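Local coordinates for protein involved in catabolism of external DNA (Legionella pneumophila subsp. pneumophila, PDB 2OO3) that probably methylates the N6 atom of adenine 2030 in 23S ribosomal RNA, with S-adenosyl-L-methionine as methyl donor, at residues I107-L121 and L132-G146. Sequence-based numbering, arbitrary orientation.
Sequences INQLRSQDRLYLCEL and LPHFNKKVYVNHTDG
Leu-116 to Cys-119 pair with Val-139 to Asn-142 in parallel, and the axes of strands 115-119 and 139-142 approach to 4.7 Å. Leu-118 is held through both its backbone N and its O: the N donates to Tyr-140 O at 2.8 Å, and the O accepts from Asn-142 N.

On one face of the sheet the amide of Asn-142 lies over the ring of Tyr-117, the two planes only 6° apart, with ND2 3.2 Å from CZ and displaced toward the rim. Tyr-117 reaches this place because its CG is anti to the backbone N (chi1 -165°), which swings the ring toward the neighbouring strand. On the other face Leu-118 CD1 meets Val-139 CG1, while Val-139 CG2 touches Ile-107 of helix 102-109.

Lys-137, which ends the type II' turn from His-134, leads back to that helix. Its CB lies 4.2 Å from Leu-116 CD1, CG passes Ile-107 CG2 and O, and CD, set by a bend at chi2, runs along the backbone of Leu-110 and Arg-111. The chain continues extended to CE and bends again at chi4 to bring NZ to the end of the helix, where it donates weakly to Ile-107 O and also approaches Leu-110 O. Nearby, one water accepts from Lys-138 N and donates to Arg-111 O and Asp-114 O.

At the other end, His-143 NE2 donates to Leu-121 O at 2.8 Å from above the carbonyl plane. Helix 123-129 links the strands in a beta-alpha-beta unit at the sheet edge of a Rossmann-like methyltransferase fold; Glu-120, just past the first strand, and Asp-145 and Gly-146, at the start of helix 146-153, are predicted to bind S-adenosyl-L-methionine.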
# COMPACT_ATOMS: atom_id res chain seq x y z
N ILE A 107 -5.96 3.86 -10.24
CA ILE A 107 -6.61 4.31 -11.46
C ILE A 107 -7.93 3.57 -11.65
O ILE A 107 -8.89 4.12 -12.15
CB ILE A 107 -5.65 4.14 -12.68
CG1 ILE A 107 -4.53 5.19 -12.61
CG2 ILE A 107 -6.40 4.37 -13.95
CD1 ILE A 107 -3.30 4.93 -13.58
N ASN A 108 -7.99 2.32 -11.20
CA ASN A 108 -9.24 1.58 -11.31
C ASN A 108 -10.33 2.04 -10.37
O ASN A 108 -11.49 2.14 -10.78
CB ASN A 108 -9.03 0.06 -11.19
CG ASN A 108 -8.82 -0.58 -12.53
OD1 ASN A 108 -9.79 -0.90 -13.24
ND2 ASN A 108 -7.56 -0.71 -12.93
N GLN A 109 -9.99 2.34 -9.12
CA GLN A 109 -11.00 2.73 -8.15
C GLN A 109 -11.34 4.22 -8.02
O GLN A 109 -12.42 4.59 -7.52
CB GLN A 109 -10.57 2.20 -6.80
CG GLN A 109 -11.04 0.77 -6.55
CD GLN A 109 -10.54 0.30 -5.22
OE1 GLN A 109 -9.35 0.10 -5.06
NE2 GLN A 109 -11.42 0.22 -4.24
N LEU A 110 -10.42 5.08 -8.43
CA LEU A 110 -10.63 6.52 -8.33
C LEU A 110 -11.56 7.02 -9.43
O LEU A 110 -11.92 6.24 -10.33
CB LEU A 110 -9.29 7.27 -8.30
CG LEU A 110 -8.55 7.10 -6.96
CD1 LEU A 110 -7.19 7.78 -7.01
CD2 LEU A 110 -9.34 7.70 -5.83
N ARG A 111 -11.95 8.30 -9.35
CA ARG A 111 -12.97 8.85 -10.25
C ARG A 111 -12.38 9.93 -11.15
O ARG A 111 -11.28 10.45 -10.89
CB ARG A 111 -14.13 9.41 -9.41
CG ARG A 111 -14.63 8.33 -8.48
CD ARG A 111 -15.10 8.82 -7.16
NE ARG A 111 -14.19 9.71 -6.45
CZ ARG A 111 -14.60 10.46 -5.43
NH1 ARG A 111 -15.87 10.35 -5.06
NH2 ARG A 111 -13.79 11.31 -4.80
N SER A 112 -13.11 10.30 -12.20
CA SER A 112 -12.65 11.35 -13.10
C SER A 112 -12.40 12.65 -12.37
O SER A 112 -11.55 13.43 -12.81
CB SER A 112 -13.65 11.58 -14.24
OG SER A 112 -14.95 11.78 -13.72
N GLN A 113 -13.12 12.91 -11.27
CA GLN A 113 -12.92 14.19 -10.55
C GLN A 113 -11.65 14.22 -9.68
O GLN A 113 -11.26 15.27 -9.17
CB GLN A 113 -14.14 14.52 -9.66
CG GLN A 113 -14.25 13.55 -8.48
CD GLN A 113 -15.51 13.71 -7.70
OE1 GLN A 113 -15.67 14.70 -6.98
NE2 GLN A 113 -16.43 12.73 -7.82
N ASP A 114 -11.03 13.08 -9.46
CA ASP A 114 -9.94 12.99 -8.49
C ASP A 114 -8.66 13.39 -9.18
O ASP A 114 -8.64 13.59 -10.40
CB ASP A 114 -9.85 11.57 -7.90
CG ASP A 114 -11.12 11.17 -7.17
OD1 ASP A 114 -11.68 12.04 -6.44
OD2 ASP A 114 -11.58 9.99 -7.29
N ARG A 115 -7.58 13.52 -8.43
CA ARG A 115 -6.29 13.84 -9.06
C ARG A 115 -5.23 12.92 -8.52
O ARG A 115 -5.02 12.89 -7.29
CB ARG A 115 -5.89 15.29 -8.79
CG ARG A 115 -4.58 15.68 -9.41
CD ARG A 115 -4.41 17.20 -9.44
NE ARG A 115 -4.48 17.76 -8.10
CZ ARG A 115 -3.42 18.15 -7.38
NH1 ARG A 115 -2.19 18.06 -7.86
NH2 ARG A 115 -3.62 18.65 -6.16
N LEU A 116 -4.58 12.19 -9.42
CA LEU A 116 -3.52 11.24 -9.03
C LEU A 116 -2.17 11.86 -9.34
O LEU A 116 -1.94 12.36 -10.44
CB LEU A 116 -3.62 9.90 -9.78
CG LEU A 116 -4.84 8.98 -9.52
CD1 LEU A 116 -6.10 9.52 -10.20
CD2 LEU A 116 -4.53 7.55 -9.98
N TYR A 117 -1.27 11.78 -8.38
CA TYR A 117 0.04 12.28 -8.57
C TYR A 117 1.03 11.16 -8.20
O TYR A 117 1.12 10.73 -7.03
CB TYR A 117 0.21 13.48 -7.66
CG TYR A 117 1.39 14.33 -7.98
CD1 TYR A 117 1.23 15.61 -8.54
CD2 TYR A 117 2.69 13.88 -7.70
CE1 TYR A 117 2.33 16.41 -8.81
CE2 TYR A 117 3.79 14.68 -7.96
CZ TYR A 117 3.59 15.93 -8.51
OH TYR A 117 4.66 16.72 -8.75
N LEU A 118 1.75 10.67 -9.20
CA LEU A 118 2.59 9.50 -9.02
C LEU A 118 4.05 9.88 -9.17
O LEU A 118 4.43 10.49 -10.17
CB LEU A 118 2.24 8.44 -10.07
CG LEU A 118 0.76 8.06 -10.20
CD1 LEU A 118 0.48 7.12 -11.39
CD2 LEU A 118 0.19 7.47 -8.83
N CYS A 119 4.88 9.49 -8.20
CA CYS A 119 6.31 9.87 -8.21
C CYS A 119 7.15 8.63 -8.35
O CYS A 119 6.92 7.64 -7.66
CB CYS A 119 6.73 10.57 -6.91
SG CYS A 119 5.79 12.10 -6.51
N GLU A 120 8.17 8.70 -9.20
CA GLU A 120 9.12 7.61 -9.29
C GLU A 120 10.52 8.15 -9.59
O GLU A 120 10.72 8.86 -10.56
CB GLU A 120 8.69 6.58 -10.37
CG GLU A 120 9.74 5.46 -10.65
CD GLU A 120 10.21 4.72 -9.38
OE1 GLU A 120 9.38 4.46 -8.45
OE2 GLU A 120 11.43 4.42 -9.30
N LEU A 121 11.48 7.73 -8.78
CA LEU A 121 12.86 8.21 -8.90
C LEU A 121 13.68 7.49 -10.00
O LEU A 121 14.50 8.12 -10.68
CB LEU A 121 13.52 8.07 -7.54
CG LEU A 121 14.77 8.87 -7.20
CD1 LEU A 121 14.47 10.33 -7.24
CD2 LEU A 121 15.29 8.45 -5.85
N LEU A 132 1.25 3.47 -18.36
CA LEU A 132 -0.01 3.05 -17.71
C LEU A 132 -1.22 3.70 -18.33
O LEU A 132 -1.18 4.91 -18.60
CB LEU A 132 0.01 3.42 -16.23
CG LEU A 132 0.79 2.46 -15.31
CD1 LEU A 132 -0.24 1.75 -14.46
CD2 LEU A 132 1.77 1.45 -16.02
N PRO A 133 -2.31 2.90 -18.56
CA PRO A 133 -3.54 3.53 -19.06
C PRO A 133 -4.10 4.49 -17.99
O PRO A 133 -3.95 4.24 -16.78
CB PRO A 133 -4.52 2.33 -19.25
CG PRO A 133 -4.00 1.24 -18.35
CD PRO A 133 -2.47 1.44 -18.36
N HIS A 134 -4.73 5.58 -18.43
CA HIS A 134 -5.36 6.53 -17.51
C HIS A 134 -6.86 6.36 -17.51
O HIS A 134 -7.53 6.87 -16.63
CB HIS A 134 -5.02 8.00 -17.87
CG HIS A 134 -3.56 8.32 -17.77
ND1 HIS A 134 -3.01 9.51 -18.21
CD2 HIS A 134 -2.52 7.57 -17.30
CE1 HIS A 134 -1.71 9.49 -17.98
NE2 HIS A 134 -1.39 8.32 -17.45
N PHE A 135 -7.40 5.61 -18.47
CA PHE A 135 -8.87 5.58 -18.67
C PHE A 135 -9.39 7.03 -18.73
O PHE A 135 -8.80 7.86 -19.43
CB PHE A 135 -9.54 4.75 -17.58
CG PHE A 135 -8.97 3.36 -17.45
CD1 PHE A 135 -8.96 2.49 -18.52
CD2 PHE A 135 -8.41 2.95 -16.27
CE1 PHE A 135 -8.38 1.20 -18.39
CE2 PHE A 135 -7.86 1.66 -16.14
CZ PHE A 135 -7.83 0.81 -17.20
N ASN A 136 -10.44 7.35 -17.98
CA ASN A 136 -10.88 8.74 -17.88
C ASN A 136 -10.39 9.44 -16.60
O ASN A 136 -11.00 10.44 -16.17
CB ASN A 136 -12.42 8.84 -17.99
CG ASN A 136 -13.14 8.21 -16.80
OD1 ASN A 136 -12.61 7.29 -16.16
ND2 ASN A 136 -14.37 8.67 -16.51
N LYS A 137 -9.30 8.96 -16.01
CA LYS A 137 -8.77 9.62 -14.78
C LYS A 137 -7.72 10.62 -15.12
O LYS A 137 -7.20 10.68 -16.26
CB LYS A 137 -8.19 8.63 -13.76
CG LYS A 137 -8.90 7.32 -13.64
CD LYS A 137 -10.41 7.45 -13.32
CE LYS A 137 -11.07 6.14 -13.75
NZ LYS A 137 -11.84 5.56 -12.67
N LYS A 138 -7.38 11.40 -14.12
CA LYS A 138 -6.49 12.54 -14.26
C LYS A 138 -5.17 12.13 -13.56
O LYS A 138 -5.08 12.13 -12.33
CB LYS A 138 -7.19 13.72 -13.56
CG LYS A 138 -6.59 15.07 -13.72
CD LYS A 138 -7.68 16.21 -13.41
CE LYS A 138 -8.19 16.23 -11.95
NZ LYS A 138 -9.46 17.03 -11.71
N VAL A 139 -4.17 11.75 -14.35
CA VAL A 139 -2.99 11.11 -13.82
C VAL A 139 -1.71 11.90 -14.15
O VAL A 139 -1.35 12.04 -15.31
CB VAL A 139 -2.83 9.65 -14.34
CG1 VAL A 139 -1.57 8.98 -13.74
CG2 VAL A 139 -4.07 8.81 -14.02
N TYR A 140 -1.05 12.41 -13.12
CA TYR A 140 0.22 13.14 -13.31
C TYR A 140 1.39 12.30 -12.87
O TYR A 140 1.53 11.99 -11.67
CB TYR A 140 0.20 14.44 -12.53
CG TYR A 140 -0.85 15.38 -13.08
CD1 TYR A 140 -0.53 16.30 -14.09
CD2 TYR A 140 -2.18 15.32 -12.62
CE1 TYR A 140 -1.50 17.15 -14.63
CE2 TYR A 140 -3.17 16.18 -13.16
CZ TYR A 140 -2.81 17.09 -14.15
OH TYR A 140 -3.78 17.93 -14.66
N VAL A 141 2.24 11.92 -13.81
CA VAL A 141 3.40 11.07 -13.51
C VAL A 141 4.65 11.94 -13.45
O VAL A 141 4.93 12.67 -14.41
CB VAL A 141 3.59 10.01 -14.59
CG1 VAL A 141 4.79 9.09 -14.28
CG2 VAL A 141 2.31 9.19 -14.76
N ASN A 142 5.39 11.86 -12.34
CA ASN A 142 6.56 12.71 -12.09
C ASN A 142 7.85 11.97 -11.75
O ASN A 142 7.87 11.08 -10.89
CB ASN A 142 6.22 13.69 -10.99
CG ASN A 142 5.06 14.58 -11.37
OD1 ASN A 142 5.26 15.68 -11.91
ND2 ASN A 142 3.84 14.12 -11.12
N HIS A 143 8.93 12.31 -12.46
CA HIS A 143 10.24 11.71 -12.23
C HIS A 143 10.94 12.55 -11.16
O HIS A 143 11.57 13.57 -11.45
CB HIS A 143 11.03 11.66 -13.55
CG HIS A 143 12.34 10.94 -13.43
ND1 HIS A 143 13.36 11.11 -14.35
CD2 HIS A 143 12.80 10.06 -12.51
CE1 HIS A 143 14.39 10.35 -14.00
NE2 HIS A 143 14.08 9.72 -12.88
N THR A 144 10.79 12.13 -9.90
CA THR A 144 11.15 12.95 -8.79
C THR A 144 11.25 12.12 -7.52
O THR A 144 10.67 11.03 -7.43
CB THR A 144 10.18 14.15 -8.63
OG1 THR A 144 10.78 15.15 -7.79
CG2 THR A 144 8.78 13.72 -8.09
N ASP A 145 12.01 12.63 -6.55
CA ASP A 145 12.01 12.06 -5.23
C ASP A 145 10.65 12.30 -4.57
O ASP A 145 10.39 13.41 -4.09
CB ASP A 145 13.09 12.73 -4.38
CG ASP A 145 13.33 12.00 -3.08
OD1 ASP A 145 12.38 11.39 -2.54
OD2 ASP A 145 14.49 12.03 -2.60
N GLY A 146 9.80 11.27 -4.55
CA GLY A 146 8.45 11.42 -3.95
C GLY A 146 8.42 11.89 -2.50
O GLY A 146 7.56 12.66 -2.12
O HOH W 1 -8.89 11.21 -11.85
O HOH W 2 -10.99 13.26 -15.39